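Local coordinates for prephenate dehydrogenase (PDB 2G5C), which probably catalyses the NAD-dependent oxidative decarboxylation of prephenate to 3-(4-hydroxyphenyl)pyruvate in tyrosine biosynthesis, as a two-subunit enzyme that binds NAD, at residues A[37-40]-A[41-45]; A[84-87]-A[88-92]; A[188-191]-A[192-196]. All blocks are in the same frame, centred on the assembly; numbering follows the deposited sequence.

Contact 1 (A[37-40]-A[41-45]); sequences ESIS and KAVDL
Glu-37 to Ser-40 meet Lys-41 to Asp-44 over about two turns of helix 36-44, a local contact in the Rossmann-type nucleotide-binding domain. Four i to i+4 backbone bonds join the two halves. The oxygen of the first, Glu-37 O, takes two donors from the same face of its plane: Lys-41 N at 3.0 Å, and Ser-40 OG at 2.8 Å, which sits well above that plane. Ser-40 can fold its hydroxyl back this way because OG stands between its own backbone N and carbonyl carbon (chi1 58°). Farther out, the chain of Glu-37 is bent at chi2 (-67°), which lays OE1 against the aliphatic part of Lys-41, with Glu-37 OE1 3.3 Å from Lys-41 CE. The charged ends do not pair directly: Glu-37 OE1 and Lys-41 NZ stay 4.3 Å apart, and the ammonium instead has a long, weak ion pair with Glu-129. At the other end, Asp-44 N bonds to Ser-40 O at 3.0 Å, yet Asp-44 OD2 comes within 2.9 Å of that same oxygen, an approach of two acceptors and not a hydrogen bond. Ile-39 CG2 and Val-43 CG2 only graze, at 4.2 Å. The helix links strands 28-32 and 50-52 as a beta-alpha-beta crossover. Ala-42 packs inward on Val-9 and Ile-48, while Ile-39 and Ser-38 lean on Asp-33. Ser-38 OG, bonded to Asn-35 ND2, also makes a weak hydrogen bond to O3B of the bound NAD, beside the end of strand 28-32.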
ATOM      1  N   GLU A  37     -18.072 -29.203  -6.523  1.00 40.19           N
ATOM      2  CA  GLU A  37     -17.299 -28.633  -7.618  1.00 42.01           C
ATOM      3  C   GLU A  37     -15.795 -28.591  -7.367  1.00 41.78           C
ATOM      4  O   GLU A  37     -15.002 -28.771  -8.295  1.00 41.83           O
ATOM      5  CB  GLU A  37     -17.798 -27.218  -7.920  1.00 45.04           C
ATOM      6  CG  GLU A  37     -18.849 -27.144  -9.010  1.00 49.40           C
ATOM      7  CD  GLU A  37     -18.294 -27.526 -10.371  1.00 52.41           C
ATOM      8  OE1 GLU A  37     -17.238 -26.977 -10.757  1.00 53.75           O
ATOM      9  OE2 GLU A  37     -18.914 -28.369 -11.054  1.00 54.02           O
ATOM     10  N   SER A  38     -15.401 -28.340  -6.122  1.00 40.79           N
ATOM     11  CA  SER A  38     -13.986 -28.279  -5.773  1.00 38.43           C
ATOM     12  C   SER A  38     -13.330 -29.623  -6.068  1.00 36.60           C
ATOM     13  O   SER A  38     -12.251 -29.692  -6.666  1.00 34.04           O
ATOM     14  CB  SER A  38     -13.819 -27.938  -4.290  1.00 39.20           C
ATOM     15  OG  SER A  38     -14.462 -26.716  -3.966  1.00 38.92           O
ATOM     16  N   ILE A  39     -13.995 -30.693  -5.644  1.00 35.33           N
ATOM     17  CA  ILE A  39     -13.492 -32.047  -5.855  1.00 34.63           C
ATOM     18  C   ILE A  39     -13.431 -32.393  -7.346  1.00 35.62           C
ATOM     19  O   ILE A  39     -12.371 -32.742  -7.873  1.00 35.38           O
ATOM     20  CB  ILE A  39     -14.396 -33.082  -5.147  1.00 34.49           C
ATOM     21  CG1 ILE A  39     -14.548 -32.719  -3.665  1.00 33.85           C
ATOM     22  CG2 ILE A  39     -13.822 -34.486  -5.321  1.00 33.36           C
ATOM     23  CD1 ILE A  39     -13.240 -32.644  -2.896  1.00 31.84           C
ATOM     24  N   SER A  40     -14.574 -32.287  -8.019  1.00 35.35           N
ATOM     25  CA  SER A  40     -14.675 -32.598  -9.442  1.00 37.31           C
ATOM     26  C   SER A  40     -13.608 -31.905 -10.286  1.00 38.51           C
ATOM     27  O   SER A  40     -12.891 -32.553 -11.051  1.00 38.45           O
ATOM     28  CB  SER A  40     -16.062 -32.215  -9.958  1.00 37.85           C
ATOM     29  OG  SER A  40     -16.318 -30.838  -9.744  1.00 40.82           O
ATOM     30  N   LYS A  41     -13.505 -30.588 -10.150  1.00 39.56           N
ATOM     31  CA  LYS A  41     -12.519 -29.830 -10.905  1.00 39.91           C
ATOM     32  C   LYS A  41     -11.099 -30.250 -10.555  1.00 40.74           C
ATOM     33  O   LYS A  41     -10.258 -30.419 -11.439  1.00 40.03           O
ATOM     34  CB  LYS A  41     -12.685 -28.331 -10.646  1.00 41.83           C
ATOM     35  CG  LYS A  41     -13.881 -27.709 -11.340  1.00 43.26           C
ATOM     36  CD  LYS A  41     -13.745 -26.194 -11.388  1.00 45.56           C
ATOM     37  CE  LYS A  41     -14.750 -25.577 -12.349  1.00 46.27           C
ATOM     38  NZ  LYS A  41     -14.523 -24.111 -12.517  1.00 47.73           N
ATOM     39  N   ALA A  42     -10.834 -30.423  -9.263  1.00 40.95           N
ATOM     40  CA  ALA A  42      -9.505 -30.813  -8.806  1.00 40.75           C
ATOM     41  C   ALA A  42      -9.095 -32.147  -9.412  1.00 41.36           C
ATOM     42  O   ALA A  42      -7.922 -32.362  -9.727  1.00 40.79           O
ATOM     43  CB  ALA A  42      -9.477 -30.895  -7.286  1.00 40.80           C
ATOM     44  N   VAL A  43     -10.067 -33.039  -9.576  1.00 41.29           N
ATOM     45  CA  VAL A  43      -9.804 -34.351 -10.152  1.00 43.42           C
ATOM     46  C   VAL A  43      -9.488 -34.226 -11.637  1.00 44.39           C
ATOM     47  O   VAL A  43      -8.547 -34.841 -12.134  1.00 45.01           O
ATOM     48  CB  VAL A  43     -11.015 -35.295  -9.983  1.00 43.16           C
ATOM     49  CG1 VAL A  43     -10.716 -36.637 -10.630  1.00 42.74           C
ATOM     50  CG2 VAL A  43     -11.329 -35.484  -8.506  1.00 43.68           C
ATOM     51  N   ASP A  44     -10.280 -33.427 -12.343  1.00 45.55           N
ATOM     52  CA  ASP A  44     -10.065 -33.235 -13.770  1.00 46.28           C
ATOM     53  C   ASP A  44      -8.737 -32.528 -14.018  1.00 46.65           C
ATOM     54  O   ASP A  44      -8.011 -32.852 -14.962  1.00 47.11           O
ATOM     55  CB  ASP A  44     -11.203 -32.411 -14.378  1.00 47.47           C
ATOM     56  CG  ASP A  44     -12.549 -33.093 -14.253  1.00 47.82           C
ATOM     57  OD1 ASP A  44     -12.648 -34.294 -14.581  1.00 50.53           O
ATOM     58  OD2 ASP A  44     -13.514 -32.425 -13.835  1.00 48.46           O
ATOM     59  N   LEU A  45      -8.419 -31.564 -13.160  1.00 46.50           N
ATOM     60  CA  LEU A  45      -7.184 -30.805 -13.297  1.00 46.29           C
ATOM     61  C   LEU A  45      -5.972 -31.626 -12.891  1.00 45.15           C
ATOM     62  O   LEU A  45      -4.836 -31.166 -13.001  1.00 45.24           O
ATOM     63  CB  LEU A  45      -7.249 -29.531 -12.449  1.00 47.22           C
ATOM     64  CG  LEU A  45      -8.365 -28.531 -12.762  1.00 47.29           C
ATOM     65  CD1 LEU A  45      -8.191 -27.295 -11.894  1.00 46.81           C
ATOM     66  CD2 LEU A  45      -8.324 -28.154 -14.236  1.00 48.68           C
TER

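Contact 2 (A[84-87]-A[88-92]); sequences YILS and EDATV
Ser-87 makes both hydrogen bonds of this contact, one through its backbone and one through its side chain. Its carbonyl oxygen closes a type I beta turn to Ala-90: Ala-90 N lies 3.0 Å from Ser-87 O in a straight bond (167°), although the donor stands well above the carbonyl plane. The hydroxyl closes a smaller ST turn, with Asp-89 N 3.3 Å from Ser-87 OG. That bond is longer and more bent, and it depends on a chi1 of 72°, which brings OG round over the following peptides.

The apolar contacts come from Leu-86. Its CD1 crosses the branch of Val-92 at 3.6 Å from Val-92 CG2, and nearer the backbone its CB lies 4.1 Å from Ala-90 CB. Leu-86, Ala-90 and Val-92 are buried, whereas Ser-87, Glu-88 and Asp-89 are exposed, so the polar residues of the turn face solvent while its apolar contacts do not.

Residues 84-92 carry the chain from helix 72-85 into strand 91-94. Arg-113 NH1 gives Ser-87 O a second donor, and Arg-153 NH2 bonds to Ala-90 O. Leu-86 and Val-92 pack together on Val-66 of strand 65-68, while Thr-91 turns to helix 151-163.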
ATOM      1  N   TYR A  84     -11.037 -39.495  15.411  1.00 38.60           N
ATOM      2  CA  TYR A  84     -11.468 -40.888  15.480  1.00 40.42           C
ATOM      3  C   TYR A  84     -11.468 -41.598  14.128  1.00 38.98           C
ATOM      4  O   TYR A  84     -11.795 -42.781  14.039  1.00 39.53           O
ATOM      5  CB  TYR A  84     -12.849 -40.988  16.137  1.00 41.95           C
ATOM      6  CG  TYR A  84     -13.897 -40.065  15.569  1.00 45.03           C
ATOM      7  CD1 TYR A  84     -14.362 -40.220  14.263  1.00 47.19           C
ATOM      8  CD2 TYR A  84     -14.446 -39.046  16.349  1.00 46.11           C
ATOM      9  CE1 TYR A  84     -15.354 -39.383  13.745  1.00 47.76           C
ATOM     10  CE2 TYR A  84     -15.438 -38.204  15.843  1.00 47.13           C
ATOM     11  CZ  TYR A  84     -15.888 -38.380  14.542  1.00 48.52           C
ATOM     12  OH  TYR A  84     -16.874 -37.559  14.039  1.00 48.42           O
ATOM     13  N   ILE A  85     -11.093 -40.878  13.078  1.00 36.83           N
ATOM     14  CA  ILE A  85     -11.034 -41.456  11.741  1.00 34.79           C
ATOM     15  C   ILE A  85      -9.587 -41.812  11.421  1.00 34.01           C
ATOM     16  O   ILE A  85      -9.294 -42.892  10.913  1.00 32.80           O
ATOM     17  CB  ILE A  85     -11.538 -40.458  10.677  1.00 35.38           C
ATOM     18  CG1 ILE A  85     -13.002 -40.113  10.940  1.00 36.08           C
ATOM     19  CG2 ILE A  85     -11.367 -41.046   9.285  1.00 36.63           C
ATOM     20  CD1 ILE A  85     -13.506 -38.956  10.109  1.00 37.43           C
ATOM     21  N   LEU A  86      -8.681 -40.894  11.734  1.00 31.79           N
ATOM     22  CA  LEU A  86      -7.263 -41.103  11.463  1.00 31.24           C
ATOM     23  C   LEU A  86      -6.627 -42.034  12.479  1.00 30.66           C
ATOM     24  O   LEU A  86      -7.025 -42.058  13.643  1.00 30.99           O
ATOM     25  CB  LEU A  86      -6.515 -39.764  11.492  1.00 27.97           C
ATOM     26  CG  LEU A  86      -6.977 -38.666  10.532  1.00 29.25           C
ATOM     27  CD1 LEU A  86      -6.219 -37.363  10.823  1.00 25.57           C
ATOM     28  CD2 LEU A  86      -6.751 -39.123   9.104  1.00 26.90           C
ATOM     29  N   SER A  87      -5.636 -42.795  12.037  1.00 31.35           N
ATOM     30  CA  SER A  87      -4.931 -43.687  12.942  1.00 35.19           C
ATOM     31  C   SER A  87      -3.953 -42.793  13.696  1.00 36.98           C
ATOM     32  O   SER A  87      -3.629 -41.696  13.232  1.00 36.03           O
ATOM     33  CB  SER A  87      -4.160 -44.753  12.163  1.00 35.37           C
ATOM     34  OG  SER A  87      -3.035 -44.191  11.514  1.00 37.69           O
ATOM     35  N   GLU A  88      -3.490 -43.255  14.854  1.00 37.89           N
ATOM     36  CA  GLU A  88      -2.552 -42.489  15.668  1.00 39.16           C
ATOM     37  C   GLU A  88      -1.209 -42.321  14.956  1.00 38.67           C
ATOM     38  O   GLU A  88      -0.334 -41.595  15.420  1.00 39.68           O
ATOM     39  CB  GLU A  88      -2.326 -43.194  17.010  1.00 42.27           C
ATOM     40  CG  GLU A  88      -3.595 -43.517  17.784  1.00 45.12           C
ATOM     41  CD  GLU A  88      -4.407 -42.284  18.135  1.00 48.69           C
ATOM     42  OE1 GLU A  88      -3.846 -41.345  18.741  1.00 50.12           O
ATOM     43  OE2 GLU A  88      -5.613 -42.257  17.808  1.00 52.39           O
ATOM     44  N   ASP A  89      -1.058 -42.994  13.823  1.00 38.29           N
ATOM     45  CA  ASP A  89       0.172 -42.948  13.043  1.00 38.23           C
ATOM     46  C   ASP A  89       0.179 -41.792  12.030  1.00 36.75           C
ATOM     47  O   ASP A  89       1.202 -41.504  11.403  1.00 35.66           O
ATOM     48  CB  ASP A  89       0.342 -44.301  12.333  1.00 41.85           C
ATOM     49  CG  ASP A  89       1.615 -44.390  11.507  1.00 45.50           C
ATOM     50  OD1 ASP A  89       2.555 -43.597  11.742  1.00 47.63           O
ATOM     51  OD2 ASP A  89       1.677 -45.277  10.625  1.00 47.45           O
ATOM     52  N   ALA A  90      -0.957 -41.121  11.886  1.00 33.18           N
ATOM     53  CA  ALA A  90      -1.080 -40.018  10.934  1.00 32.76           C
ATOM     54  C   ALA A  90      -0.480 -38.694  11.412  1.00 31.13           C
ATOM     55  O   ALA A  90      -0.387 -38.435  12.613  1.00 31.46           O
ATOM     56  CB  ALA A  90      -2.553 -39.809  10.575  1.00 30.52           C
ATOM     57  N   THR A  91      -0.077 -37.865  10.452  1.00 29.73           N
ATOM     58  CA  THR A  91       0.485 -36.545  10.736  1.00 27.99           C
ATOM     59  C   THR A  91      -0.473 -35.500  10.185  1.00 26.57           C
ATOM     60  O   THR A  91      -0.903 -35.594   9.035  1.00 26.42           O
ATOM     61  CB  THR A  91       1.853 -36.345  10.056  1.00 28.31           C
ATOM     62  OG1 THR A  91       2.818 -37.213  10.660  1.00 29.35           O
ATOM     63  CG2 THR A  91       2.316 -34.896  10.204  1.00 27.64           C
ATOM     64  N   VAL A  92      -0.814 -34.512  11.006  1.00 25.39           N
ATOM     65  CA  VAL A  92      -1.731 -33.456  10.590  1.00 25.58           C
ATOM     66  C   VAL A  92      -1.100 -32.081  10.774  1.00 25.92           C
ATOM     67  O   VAL A  92      -0.668 -31.734  11.872  1.00 23.71           O
ATOM     68  CB  VAL A  92      -3.044 -33.488  11.400  1.00 25.08           C
ATOM     69  CG1 VAL A  92      -3.965 -32.356  10.941  1.00 25.29           C
ATOM     70  CG2 VAL A  92      -3.732 -34.836  11.233  1.00 27.07           C
TER

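Contact 3 (A[188-191]-A[192-196]); sequences HAVA and FALVD
Val-190 O accepts the shortest bond of this stretch of helix 173-201, from Leu-194 N at 2.8 Å, and the methyl Leu-194 CD2 also rests 3.3 Å from that oxygen. The two side chains lie alongside each other and point the same way, with Val-190 CG1 3.7 Å from Leu-194 CD2. Leu-194 is rotated away from a staggered position (chi1 -111°), which may cost some torsional strain. Phe-192 reaches back to the residue four places earlier. Its N bonds to His-188 O at 3.0 Å, almost straight (168°), while its ring carbon CD2 approaches the same His-188 O equally closely, also at 3.0 Å. CG is set beside the backbone N (chi1 -73°), which swings the ring back along the helix. Ala-189 CA lies at the ring's edge, near its plane, and His-188 CB lies 4.2 Å from Phe-192 CE2.

Trp-230 stacks on the imidazole of His-188 and meets Phe-192 edge-to-face, while His-188 ND1 bonds to Ser-184 O. Val-190 packs on Val-190 of the second subunit, and Asp-196 OD2 bonds to Ser-251 OG of that subunit. The chemistry is thus divided: the carbonyl oxygens of His-188 to Ala-191 each accept a bond within the helix, consistent with mostly apolar side chains facing the second subunit and helix 227-236, Asp-196 adding a polar bond to the former.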
ATOM      1  N   HIS A 188      -3.882  -4.405   7.103  1.00 19.73           N
ATOM      2  CA  HIS A 188      -5.161  -4.664   6.454  1.00 19.51           C
ATOM      3  C   HIS A 188      -6.270  -3.887   7.154  1.00 18.46           C
ATOM      4  O   HIS A 188      -7.101  -3.258   6.499  1.00 20.06           O
ATOM      5  CB  HIS A 188      -5.468  -6.173   6.433  1.00 20.30           C
ATOM      6  CG  HIS A 188      -4.773  -6.911   5.329  1.00 22.43           C
ATOM      7  ND1 HIS A 188      -3.424  -7.195   5.352  1.00 23.96           N
ATOM      8  CD2 HIS A 188      -5.234  -7.379   4.142  1.00 23.41           C
ATOM      9  CE1 HIS A 188      -3.082  -7.804   4.229  1.00 22.76           C
ATOM     10  NE2 HIS A 188      -4.162  -7.928   3.478  1.00 24.63           N
ATOM     11  N   ALA A 189      -6.275  -3.908   8.484  1.00 17.14           N
ATOM     12  CA  ALA A 189      -7.278  -3.171   9.248  1.00 16.11           C
ATOM     13  C   ALA A 189      -7.234  -1.693   8.854  1.00 18.02           C
ATOM     14  O   ALA A 189      -8.268  -1.034   8.703  1.00 16.08           O
ATOM     15  CB  ALA A 189      -7.011  -3.320  10.734  1.00 13.98           C
ATOM     16  N   VAL A 190      -6.021  -1.175   8.689  1.00 16.22           N
ATOM     17  CA  VAL A 190      -5.829   0.218   8.305  1.00 18.01           C
ATOM     18  C   VAL A 190      -6.439   0.516   6.932  1.00 16.40           C
ATOM     19  O   VAL A 190      -7.088   1.544   6.745  1.00 17.48           O
ATOM     20  CB  VAL A 190      -4.316   0.573   8.305  1.00 17.10           C
ATOM     21  CG1 VAL A 190      -4.063   1.814   7.475  1.00 20.44           C
ATOM     22  CG2 VAL A 190      -3.856   0.806   9.738  1.00 18.55           C
ATOM     23  N   ALA A 191      -6.234  -0.387   5.979  1.00 15.61           N
ATOM     24  CA  ALA A 191      -6.770  -0.207   4.630  1.00 15.36           C
ATOM     25  C   ALA A 191      -8.300  -0.232   4.649  1.00 15.54           C
ATOM     26  O   ALA A 191      -8.956   0.579   3.986  1.00 15.73           O
ATOM     27  CB  ALA A 191      -6.244  -1.296   3.709  1.00 14.42           C
ATOM     28  N   PHE A 192      -8.872  -1.170   5.394  1.00 15.37           N
ATOM     29  CA  PHE A 192     -10.331  -1.245   5.492  1.00 16.06           C
ATOM     30  C   PHE A 192     -10.849   0.086   6.037  1.00 15.44           C
ATOM     31  O   PHE A 192     -11.847   0.625   5.554  1.00 15.54           O
ATOM     32  CB  PHE A 192     -10.753  -2.383   6.429  1.00 15.17           C
ATOM     33  CG  PHE A 192     -10.572  -3.758   5.847  1.00 16.75           C
ATOM     34  CD1 PHE A 192     -11.223  -4.124   4.672  1.00 18.40           C
ATOM     35  CD2 PHE A 192      -9.769  -4.702   6.487  1.00 18.41           C
ATOM     36  CE1 PHE A 192     -11.079  -5.419   4.138  1.00 19.85           C
ATOM     37  CE2 PHE A 192      -9.616  -5.998   5.965  1.00 21.09           C
ATOM     38  CZ  PHE A 192     -10.272  -6.357   4.788  1.00 19.66           C
ATOM     39  N   ALA A 193     -10.161   0.615   7.047  1.00 13.14           N
ATOM     40  CA  ALA A 193     -10.554   1.879   7.660  1.00 15.20           C
ATOM     41  C   ALA A 193     -10.407   3.054   6.690  1.00 14.46           C
ATOM     42  O   ALA A 193     -11.221   3.969   6.698  1.00 15.39           O
ATOM     43  CB  ALA A 193      -9.729   2.135   8.918  1.00 16.15           C
ATOM     44  N   LEU A 194      -9.356   3.033   5.875  1.00 15.58           N
ATOM     45  CA  LEU A 194      -9.126   4.090   4.884  1.00 15.91           C
ATOM     46  C   LEU A 194     -10.298   4.129   3.899  1.00 14.04           C
ATOM     47  O   LEU A 194     -10.761   5.205   3.508  1.00 14.43           O
ATOM     48  CB  LEU A 194      -7.837   3.826   4.089  1.00 18.08           C
ATOM     49  CG  LEU A 194      -6.602   4.712   4.256  1.00 24.42           C
ATOM     50  CD1 LEU A 194      -7.011   6.182   4.253  1.00 23.86           C
ATOM     51  CD2 LEU A 194      -5.880   4.349   5.537  1.00 27.06           C
ATOM     52  N   VAL A 195     -10.749   2.947   3.482  1.00 15.21           N
ATOM     53  CA  VAL A 195     -11.871   2.841   2.556  1.00 17.03           C
ATOM     54  C   VAL A 195     -13.111   3.425   3.226  1.00 17.64           C
ATOM     55  O   VAL A 195     -13.835   4.208   2.619  1.00 17.22           O
ATOM     56  CB  VAL A 195     -12.145   1.364   2.153  1.00 20.22           C
ATOM     57  CG1 VAL A 195     -13.438   1.269   1.337  1.00 20.29           C
ATOM     58  CG2 VAL A 195     -10.974   0.820   1.330  1.00 18.04           C
ATOM     59  N   ASP A 196     -13.347   3.063   4.484  1.00 16.90           N
ATOM     60  CA  ASP A 196     -14.513   3.590   5.185  1.00 17.74           C
ATOM     61  C   ASP A 196     -14.419   5.111   5.235  1.00 16.76           C
ATOM     62  O   ASP A 196     -15.422   5.817   5.073  1.00 17.14           O
ATOM     63  CB  ASP A 196     -14.589   3.032   6.607  1.00 16.91           C
ATOM     64  CG  ASP A 196     -15.864   3.430   7.315  1.00 19.32           C
ATOM     65  OD1 ASP A 196     -16.938   2.914   6.928  1.00 17.85           O
ATOM     66  OD2 ASP A 196     -15.796   4.264   8.247  1.00 18.50           O
TER

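How the contacts relate
Along the chain the three contacts come in series, with no nesting or crossing, and each joins consecutive residues, so none closes a long loop. Contact 1 lies within helix 36-44, the crossover between strands 28-32 and 50-52. Contact 2 closes the short turn between helix 72-85 and strand 91-94, and its centre lies about 25 Å from that of contact 1. Both belong to the nucleotide-binding domain. Contact 3 comes much later, on helix 173-201 of the dimerization domain, about 41 Å from contact 2 between centres and on the opposite side of the chain's centre. Contact 1 touches the bound NAD, whereas contact 3 reaches the second subunit.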